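Local coordinates for cell division control protein 45 cdc45 putative (Entamoeba histolytica, PDB 6CC2), which probably takes part in chromosomal DNA replication as the Cdc45 subunit of the CMG (Cdc45-MCM-GINS) helicase, as its relatives do in other eukaryotes, at residues D199-A205 and F342-F346; L235-I240 and M251-C257. All coordinates share one frame; numbering follows the deposited sequence.

Interaction 1: D199-A205 and F342-F346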
ATOM      1  N   ASP A 199       5.215   3.843  21.493  1.00 24.01           N
ATOM      2  CA  ASP A 199       4.303   4.162  20.393  1.00 28.51           C
ATOM      3  C   ASP A 199       4.842   3.678  19.046  1.00 23.92           C
ATOM      4  O   ASP A 199       4.071   3.464  18.099  1.00 21.72           O
ATOM      5  CB  ASP A 199       4.073   5.673  20.326  1.00 36.96           C
ATOM      6  CG  ASP A 199       2.871   6.121  21.126  1.00 51.42           C
ATOM      7  OD1 ASP A 199       1.997   5.281  21.424  1.00 56.88           O
ATOM      8  OD2 ASP A 199       2.796   7.322  21.441  1.00 57.95           O
HETATM    9  N   MSE A 200       6.164   3.554  18.914  1.00 23.78           N
HETATM   10  CA  MSE A 200       6.747   3.087  17.659  1.00 22.36           C
HETATM   11  C   MSE A 200       6.216   1.703  17.255  1.00 21.09           C
HETATM   12  O   MSE A 200       6.200   1.355  16.073  1.00 19.36           O
HETATM   13  CB  MSE A 200       8.257   3.044  17.773  1.00 21.14           C
HETATM   14  CG  MSE A 200       8.901   4.400  17.887  1.00 24.23           C
HETATM   15 SE   MSE A 200      10.798   4.246  18.184  0.69 25.43          SE
HETATM   16  CE  MSE A 200      11.215   6.124  18.061  1.00 25.80           C
ATOM     17  N   TYR A 201       5.754   0.911  18.215  1.00 20.77           N
ATOM     18  CA  TYR A 201       5.203  -0.400  17.867  1.00 21.55           C
ATOM     19  C   TYR A 201       3.843  -0.286  17.177  1.00 20.74           C
ATOM     20  O   TYR A 201       3.520  -1.084  16.283  1.00 19.31           O
ATOM     21  CB  TYR A 201       5.107  -1.277  19.117  1.00 22.41           C
ATOM     22  CG  TYR A 201       6.470  -1.805  19.542  1.00 22.83           C
ATOM     23  CD1 TYR A 201       6.947  -3.006  19.031  1.00 23.69           C
ATOM     24  CD2 TYR A 201       7.287  -1.089  20.413  1.00 24.15           C
ATOM     25  CE1 TYR A 201       8.197  -3.489  19.395  1.00 23.17           C
ATOM     26  CE2 TYR A 201       8.529  -1.572  20.789  1.00 25.30           C
ATOM     27  CZ  TYR A 201       8.974  -2.777  20.274  1.00 22.85           C
ATOM     28  OH  TYR A 201      10.219  -3.248  20.634  1.00 26.24           O
ATOM     29  N   TRP A 202       3.011   0.671  17.597  1.00 20.59           N
ATOM     30  CA  TRP A 202       1.776   0.967  16.869  1.00 18.33           C
ATOM     31  C   TRP A 202       2.073   1.346  15.427  1.00 17.40           C
ATOM     32  O   TRP A 202       1.469   0.816  14.488  1.00 16.06           O
ATOM     33  CB  TRP A 202       1.044   2.099  17.588  1.00 20.03           C
ATOM     34  CG  TRP A 202      -0.140   2.696  16.893  1.00 20.40           C
ATOM     35  CD1 TRP A 202      -0.309   4.015  16.562  1.00 19.51           C
ATOM     36  CD2 TRP A 202      -1.331   2.023  16.482  1.00 17.66           C
ATOM     37  NE1 TRP A 202      -1.543   4.213  16.012  1.00 21.12           N
ATOM     38  CE2 TRP A 202      -2.189   3.000  15.927  1.00 18.63           C
ATOM     39  CE3 TRP A 202      -1.782   0.697  16.565  1.00 20.37           C
ATOM     40  CZ2 TRP A 202      -3.458   2.686  15.432  1.00 20.64           C
ATOM     41  CZ3 TRP A 202      -3.030   0.387  16.057  1.00 18.18           C
ATOM     42  CH2 TRP A 202      -3.857   1.376  15.502  1.00 20.10           C
ATOM     43  N   TYR A 203       3.021   2.268  15.230  1.00 17.11           N
ATOM     44  CA  TYR A 203       3.381   2.663  13.864  1.00 18.66           C
ATOM     45  C   TYR A 203       3.936   1.469  13.103  1.00 19.34           C
ATOM     46  O   TYR A 203       3.543   1.206  11.969  1.00 17.76           O
ATOM     47  CB  TYR A 203       4.384   3.815  13.925  1.00 18.24           C
ATOM     48  CG  TYR A 203       3.864   5.025  14.694  1.00 19.67           C
ATOM     49  CD1 TYR A 203       2.531   5.368  14.681  1.00 19.61           C
ATOM     50  CD2 TYR A 203       4.732   5.817  15.435  1.00 21.50           C
ATOM     51  CE1 TYR A 203       2.051   6.463  15.392  1.00 21.09           C
ATOM     52  CE2 TYR A 203       4.273   6.918  16.153  1.00 24.44           C
ATOM     53  CZ  TYR A 203       2.923   7.233  16.121  1.00 25.00           C
ATOM     54  OH  TYR A 203       2.433   8.305  16.811  1.00 25.44           O
ATOM     55  N   ALA A 204       4.846   0.714  13.726  1.00 19.55           N
ATOM     56  CA  ALA A 204       5.406  -0.440  13.038  1.00 19.68           C
ATOM     57  C   ALA A 204       4.327  -1.458  12.695  1.00 19.19           C
ATOM     58  O   ALA A 204       4.386  -2.114  11.633  1.00 19.74           O
ATOM     59  CB  ALA A 204       6.495  -1.092  13.902  1.00 21.71           C
ATOM     60  N   ALA A 205       3.355  -1.662  13.594  1.00 18.03           N
ATOM     61  CA  ALA A 205       2.254  -2.567  13.283  1.00 19.55           C
ATOM     62  C   ALA A 205       1.483  -2.101  12.055  1.00 16.32           C
ATOM     63  O   ALA A 205       1.147  -2.911  11.175  1.00 16.02           O
ATOM     64  CB  ALA A 205       1.306  -2.692  14.486  1.00 17.56           C
ATOM     65  N   PHE A 342      -3.428  -5.999  15.940  1.00 17.70           N
ATOM     66  CA  PHE A 342      -2.736  -5.150  16.921  1.00 17.96           C
ATOM     67  C   PHE A 342      -3.572  -3.890  17.124  1.00 18.66           C
ATOM     68  O   PHE A 342      -3.970  -3.243  16.151  1.00 19.71           O
ATOM     69  CB  PHE A 342      -1.331  -4.823  16.391  1.00 18.92           C
ATOM     70  CG  PHE A 342      -0.443  -4.156  17.378  1.00 19.34           C
ATOM     71  CD1 PHE A 342      -0.542  -2.804  17.606  1.00 19.94           C
ATOM     72  CD2 PHE A 342       0.496  -4.895  18.090  1.00 22.44           C
ATOM     73  CE1 PHE A 342       0.276  -2.177  18.546  1.00 22.18           C
ATOM     74  CE2 PHE A 342       1.298  -4.293  19.031  1.00 23.69           C
ATOM     75  CZ  PHE A 342       1.203  -2.923  19.250  1.00 22.84           C
ATOM     76  N   PHE A 343      -3.852  -3.555  18.377  1.00 18.78           N
ATOM     77  CA  PHE A 343      -4.747  -2.461  18.710  1.00 20.74           C
ATOM     78  C   PHE A 343      -4.039  -1.412  19.565  1.00 24.56           C
ATOM     79  O   PHE A 343      -3.168  -1.732  20.373  1.00 21.84           O
ATOM     80  CB  PHE A 343      -5.980  -2.941  19.506  1.00 21.67           C
ATOM     81  CG  PHE A 343      -6.976  -3.729  18.702  1.00 21.34           C
ATOM     82  CD1 PHE A 343      -6.810  -5.090  18.491  1.00 20.76           C
ATOM     83  CD2 PHE A 343      -8.122  -3.118  18.196  1.00 22.36           C
ATOM     84  CE1 PHE A 343      -7.746  -5.816  17.775  1.00 23.75           C
ATOM     85  CE2 PHE A 343      -9.049  -3.827  17.480  1.00 23.13           C
ATOM     86  CZ  PHE A 343      -8.876  -5.188  17.271  1.00 24.62           C
ATOM     87  N   LYS A 344      -4.426  -0.154  19.389  1.00 22.97           N
ATOM     88  CA  LYS A 344      -4.024   0.912  20.297  1.00 23.90           C
ATOM     89  C   LYS A 344      -5.283   1.590  20.830  1.00 25.36           C
ATOM     90  O   LYS A 344      -6.215   1.863  20.066  1.00 25.06           O
ATOM     91  CB  LYS A 344      -3.130   1.932  19.585  1.00 23.71           C
ATOM     92  CG  LYS A 344      -2.756   3.128  20.469  1.00 26.71           C
ATOM     93  CD  LYS A 344      -1.920   4.133  19.707  1.00 28.42           C
ATOM     94  CE  LYS A 344      -1.785   5.439  20.508  1.00 33.37           C
ATOM     95  NZ  LYS A 344      -1.144   5.223  21.810  1.00 39.33           N
ATOM     96  N   LYS A 345      -5.301   1.849  22.144  1.00 24.67           N
ATOM     97  CA  LYS A 345      -6.431   2.512  22.781  1.00 24.07           C
ATOM     98  C   LYS A 345      -6.362   4.023  22.564  1.00 25.42           C
ATOM     99  O   LYS A 345      -5.317   4.641  22.771  1.00 28.04           O
ATOM    100  CB  LYS A 345      -6.442   2.205  24.272  1.00 25.21           C
ATOM    101  CG  LYS A 345      -7.761   2.516  24.960  1.00 31.19           C
ATOM    102  CD  LYS A 345      -7.712   2.100  26.418  1.00 40.24           C
ATOM    103  CE  LYS A 345      -9.066   2.211  27.086  1.00 53.48           C
ATOM    104  NZ  LYS A 345      -8.990   1.798  28.517  1.00 57.90           N
ATOM    105  N   PHE A 346      -7.472   4.603  22.126  1.00 24.73           N
ATOM    106  CA  PHE A 346      -7.620   6.048  21.943  1.00 26.82           C
ATOM    107  C   PHE A 346      -8.735   6.487  22.891  1.00 29.24           C
ATOM    108  O   PHE A 346      -9.917   6.268  22.607  1.00 30.67           O
ATOM    109  CB  PHE A 346      -7.950   6.400  20.502  1.00 26.37           C
ATOM    110  CG  PHE A 346      -6.867   6.057  19.512  1.00 23.84           C
ATOM    111  CD1 PHE A 346      -5.766   6.883  19.352  1.00 26.03           C
ATOM    112  CD2 PHE A 346      -6.952   4.922  18.747  1.00 23.74           C
ATOM    113  CE1 PHE A 346      -4.787   6.584  18.434  1.00 26.62           C
ATOM    114  CE2 PHE A 346      -5.970   4.613  17.817  1.00 25.38           C
ATOM    115  CZ  PHE A 346      -4.883   5.448  17.668  1.00 25.43           C
TER

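Interaction 2: L235-I240 and M251-C257. With EDO (1,2-ethanediol), chain K.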
ATOM      1  N   LEU A 235       3.155  -8.895  25.671  1.00 27.64           N
ATOM      2  CA  LEU A 235       1.711  -8.996  25.557  1.00 26.77           C
ATOM      3  C   LEU A 235       1.287 -10.464  25.465  1.00 34.09           C
ATOM      4  O   LEU A 235       2.108 -11.374  25.330  1.00 33.47           O
ATOM      5  CB  LEU A 235       1.208  -8.229  24.344  1.00 24.40           C
ATOM      6  CG  LEU A 235       1.529  -6.726  24.309  1.00 26.99           C
ATOM      7  CD1 LEU A 235       1.124  -6.129  22.986  1.00 29.13           C
ATOM      8  CD2 LEU A 235       0.846  -6.025  25.468  1.00 28.60           C
ATOM      9  N   GLU A 236      -0.012 -10.680  25.601  1.00 42.20           N
ATOM     10  CA  GLU A 236      -0.643 -11.969  25.350  1.00 50.70           C
ATOM     11  C   GLU A 236      -1.655 -11.803  24.222  1.00 47.73           C
ATOM     12  O   GLU A 236      -2.287 -10.750  24.090  1.00 51.78           O
ATOM     13  CB  GLU A 236      -1.338 -12.505  26.599  1.00 64.57           C
ATOM     14  CG  GLU A 236      -0.392 -12.845  27.742  1.00 85.32           C
ATOM     15  CD  GLU A 236      -1.123 -13.346  28.972  1.00 98.91           C
ATOM     16  OE1 GLU A 236      -2.365 -13.211  29.022  1.00102.12           O
ATOM     17  OE2 GLU A 236      -0.456 -13.877  29.888  1.00103.67           O
ATOM     18  N   THR A 237      -1.796 -12.841  23.398  1.00 39.37           N
ATOM     19  CA  THR A 237      -2.779 -12.818  22.318  1.00 31.99           C
ATOM     20  C   THR A 237      -4.144 -13.112  22.926  1.00 31.40           C
ATOM     21  O   THR A 237      -4.384 -14.210  23.445  1.00 33.54           O
ATOM     22  CB  THR A 237      -2.424 -13.812  21.227  1.00 36.35           C
ATOM     23  OG1 THR A 237      -1.132 -13.503  20.699  1.00 43.65           O
ATOM     24  CG2 THR A 237      -3.434 -13.741  20.097  1.00 34.44           C
ATOM     25  N   LEU A 238      -5.033 -12.128  22.879  1.00 29.40           N
ATOM     26  CA  LEU A 238      -6.347 -12.260  23.481  1.00 30.09           C
ATOM     27  C   LEU A 238      -7.308 -12.945  22.514  1.00 29.21           C
ATOM     28  O   LEU A 238      -7.103 -12.979  21.292  1.00 27.05           O
ATOM     29  CB  LEU A 238      -6.873 -10.886  23.878  1.00 31.16           C
ATOM     30  CG  LEU A 238      -5.929 -10.120  24.819  1.00 32.68           C
ATOM     31  CD1 LEU A 238      -6.381  -8.670  24.976  1.00 33.83           C
ATOM     32  CD2 LEU A 238      -5.843 -10.805  26.166  1.00 33.87           C
ATOM     33  N   GLU A 239      -8.375 -13.505  23.082  1.00 30.31           N
ATOM     34  CA  GLU A 239      -9.324 -14.275  22.291  1.00 29.02           C
ATOM     35  C   GLU A 239     -10.201 -13.362  21.443  1.00 27.36           C
ATOM     36  O   GLU A 239     -10.410 -12.178  21.745  1.00 28.52           O
ATOM     37  CB  GLU A 239     -10.207 -15.137  23.212  1.00 35.54           C
ATOM     38  CG  GLU A 239      -9.450 -16.206  23.975  1.00 47.23           C
ATOM     39  CD  GLU A 239     -10.359 -17.031  24.873  1.00 73.92           C
ATOM     40  OE1 GLU A 239     -11.599 -16.941  24.717  1.00 83.22           O
ATOM     41  OE2 GLU A 239      -9.839 -17.766  25.737  1.00 84.44           O
ATOM     42  N   ILE A 240     -10.752 -13.950  20.373  1.00 28.91           N
ATOM     43  CA  ILE A 240     -11.527 -13.172  19.411  1.00 31.16           C
ATOM     44  C   ILE A 240     -12.769 -12.588  20.053  1.00 35.51           C
ATOM     45  O   ILE A 240     -13.290 -11.567  19.592  1.00 36.13           O
ATOM     46  CB  ILE A 240     -11.881 -14.029  18.185  1.00 31.44           C
ATOM     47  CG1 ILE A 240     -12.399 -13.140  17.053  1.00 30.78           C
ATOM     48  CG2 ILE A 240     -12.934 -15.084  18.552  1.00 35.18           C
ATOM     49  CD1 ILE A 240     -12.364 -13.821  15.693  1.00 31.58           C
HETATM   50  N   MSE A 251      -1.661  -0.774  24.394  1.00 25.79           N
HETATM   51  CA  MSE A 251      -1.768  -1.489  23.129  1.00 22.88           C
HETATM   52  C   MSE A 251      -1.994  -2.952  23.492  1.00 22.08           C
HETATM   53  O   MSE A 251      -1.656  -3.367  24.608  1.00 22.58           O
HETATM   54  CB  MSE A 251      -0.512  -1.321  22.271  1.00 22.19           C
HETATM   55  CG  MSE A 251      -0.249   0.125  21.822  1.00 23.74           C
HETATM   56 SE   MSE A 251       1.556   0.428  21.097  1.00 29.99          SE
HETATM   57  CE  MSE A 251       2.562   0.366  22.746  1.00 30.25           C
ATOM     58  N   CYS A 252      -2.543  -3.735  22.562  1.00 22.30           N
ATOM     59  CA  CYS A 252      -2.750  -5.156  22.809  1.00 25.39           C
ATOM     60  C   CYS A 252      -2.938  -5.870  21.480  1.00 25.57           C
ATOM     61  O   CYS A 252      -3.017  -5.247  20.425  1.00 21.64           O
ATOM     62  CB  CYS A 252      -3.946  -5.380  23.732  1.00 25.95           C
ATOM     63  SG  CYS A 252      -5.522  -4.998  22.948  1.00 28.71           S
ATOM     64  N   VAL A 253      -3.022  -7.200  21.558  1.00 22.88           N
ATOM     65  CA  VAL A 253      -3.219  -8.062  20.398  1.00 20.09           C
ATOM     66  C   VAL A 253      -4.341  -9.031  20.713  1.00 21.43           C
ATOM     67  O   VAL A 253      -4.368  -9.629  21.796  1.00 25.32           O
ATOM     68  CB  VAL A 253      -1.933  -8.843  20.056  1.00 22.06           C
ATOM     69  CG1 VAL A 253      -2.204  -9.874  18.975  1.00 21.46           C
ATOM     70  CG2 VAL A 253      -0.845  -7.894  19.623  1.00 24.21           C
ATOM     71  N   LYS A 254      -5.249  -9.223  19.758  1.00 21.74           N
ATOM     72  CA  LYS A 254      -6.269 -10.252  19.900  1.00 27.10           C
ATOM     73  C   LYS A 254      -6.500 -10.914  18.550  1.00 25.47           C
ATOM     74  O   LYS A 254      -6.311 -10.290  17.502  1.00 23.61           O
ATOM     75  CB  LYS A 254      -7.597  -9.712  20.443  1.00 32.42           C
ATOM     76  CG  LYS A 254      -8.268  -8.695  19.584  1.00 33.76           C
ATOM     77  CD  LYS A 254      -9.721  -8.478  20.019  1.00 34.94           C
ATOM     78  CE  LYS A 254     -10.656  -9.444  19.326  1.00 43.12           C
ATOM     79  NZ  LYS A 254     -12.087  -9.102  19.551  1.00 48.90           N
HETATM   80  N   MSE A 255      -6.890 -12.184  18.591  1.00 24.86           N
HETATM   81  CA  MSE A 255      -7.347 -12.899  17.384  1.00 22.38           C
HETATM   82  C   MSE A 255      -8.515 -12.124  16.807  1.00 21.50           C
HETATM   83  O   MSE A 255      -9.348 -11.617  17.535  1.00 25.38           O
HETATM   84  CB  MSE A 255      -7.742 -14.331  17.719  1.00 28.40           C
HETATM   85  CG  MSE A 255      -8.156 -15.158  16.494  1.00 32.02           C
HETATM   86 SE   MSE A 255      -6.739 -15.343  15.144  1.00 33.68          SE
HETATM   87  CE  MSE A 255      -5.248 -15.816  16.349  1.00 32.13           C
ATOM     88  N   ASP A 256      -8.574 -12.016  15.482  1.00 21.69           N
ATOM     89  CA  ASP A 256      -9.553 -11.145  14.852  1.00 24.46           C
ATOM     90  C   ASP A 256      -9.997 -11.764  13.529  1.00 24.50           C
ATOM     91  O   ASP A 256      -9.348 -12.654  12.983  1.00 26.33           O
ATOM     92  CB  ASP A 256      -8.954  -9.758  14.630  1.00 28.80           C
ATOM     93  CG  ASP A 256     -10.001  -8.666  14.545  1.00 37.15           C
ATOM     94  OD1 ASP A 256     -11.180  -8.939  14.819  1.00 38.65           O
ATOM     95  OD2 ASP A 256      -9.619  -7.522  14.207  1.00 35.54           O
ATOM     96  N   CYS A 257     -11.121 -11.278  13.030  1.00 22.96           N
ATOM     97  CA  CYS A 257     -11.679 -11.676  11.730  1.00 25.22           C
ATOM     98  C   CYS A 257     -11.436 -10.546  10.740  1.00 26.57           C
ATOM     99  O   CYS A 257     -12.051  -9.478  10.834  1.00 30.30           O
ATOM    100  CB  CYS A 257     -13.167 -11.987  11.875  1.00 29.26           C
ATOM    101  SG  CYS A 257     -13.911 -12.568  10.343  1.00 31.62           S
TER
HETATM  102  C1  EDO K 610     -14.457  -9.473  14.793  1.00 72.95           C
HETATM  103  O1  EDO K 610     -14.712 -10.196  16.003  1.00 75.82           O
HETATM  104  C2  EDO K 610     -14.671  -7.983  15.041  1.00 70.22           C
HETATM  105  O2  EDO K 610     -13.863  -7.554  16.143  1.00 67.99           O
HETATM  106  O   HOH W   1      -2.438  -8.192  24.292  1.00 28.15           O

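Interaction 1: D199-A205 and F342-F346
Ala205 and Phe342 meet at the apolar centre, where Ala205 CB lies 3.6 Å from Phe342 CD1 and makes an off-centre CH-pi contact with the ring. A residue as small as alanine lets the helix backbone come down onto the bulky phenylalanine. The backbone O of Tyr201 lies over one face of the same ring, and Trp202 CE3 reaches its edge, 3.9 Å from Phe342 CD1. Trp202, its CG turned opposite the backbone N (chi1 171°), sends the indole across the strand, its far rim beside Phe342 O, to meet two further residues. Phe346 turns its edge to the indole face in an offset edge-to-face pair, planes at 70°, with Phe346 CZ 3.8 Å from Trp202 CZ2. Lys344 crosses the indole at about a right angle: its CB sits 3.5 Å from Trp202 CE3, while CD stands over the five-membered ring, 3.6 Å from its centroid. Beyond CD the lysine bends at its last torsion (chi4 60°), carrying NZ to the syn side of the Asp199 carboxylate, 3.2 Å from OD1. Lysine suits this border position: its methylenes cover an aromatic face while its ammonium ends in a salt bridge, so burial and charge pairing join helix 199-213 to strand 338-344.

Interaction 2: L235-I240 and M251-C257
Leu238 and Lys254 form a parallel bridge with their CA atoms just 4.1 Å apart, fixed by the nearly straight bond from Leu238 N to Val253 O (2.8 Å) and by a second from Met255 N to Leu238 O, also 2.8 Å. One step earlier the chains separate, and a water takes over, donating to Glu236 O and accepting from Val253 N. On one face, Leu238 CB packs 3.7 Å from Lys254 CB, and Cys252 extends this apolar patch. The CG of Lys254 sits between its backbone N and carbonyl carbon (chi1 62°); with a bend at chi3, the chain runs past Glu239 and delivers NZ to Ile240 O at 2.7 Å, well above the carbonyl plane. NZ also bonds Asp242 O, so a buried ammonium ties down the loop that follows. Ile240 suits the far end: its branched chain runs alongside the strand from Met255 toward Cys257, CD1 3.8 Å from Asp256 C, and its CA-H points to Met255 O (CA to O 3.3 Å), a buried carbonyl that has no conventional partner. On the other face Val253 is buried against helix 219-233, and Thr237, more exposed, touches the same helix, while Leu235 CD1 touches Val253 CG2. This is a short parallel edge strand in a three-stranded mixed sheet, whose central strand 251-257 is reached through a connection containing neither helix nor strand.

Overall arrangement
Both interactions belong to one small sheet. Strand 251-257 runs down its middle, with 237-238 and 338-344 at its two edges. Interaction 2 is the partly buried joint between one edge strand and the middle; interaction 1, more deeply buried, packs a helix against the other edge. They meet where Phe343 N probably bonds Cys252 O and where Phe342 CD2 rests 3.6 Å from Val253 CG2. Their chemistry follows their place: main-chain bonds, a bridging water and a lysine gripping carbonyls hold the sheet's outer joint, whereas aromatic rings dominate beneath the helix. Each uses a lysine differently, Lys344 pairing with a carboxylate and Lys254 with backbone oxygens.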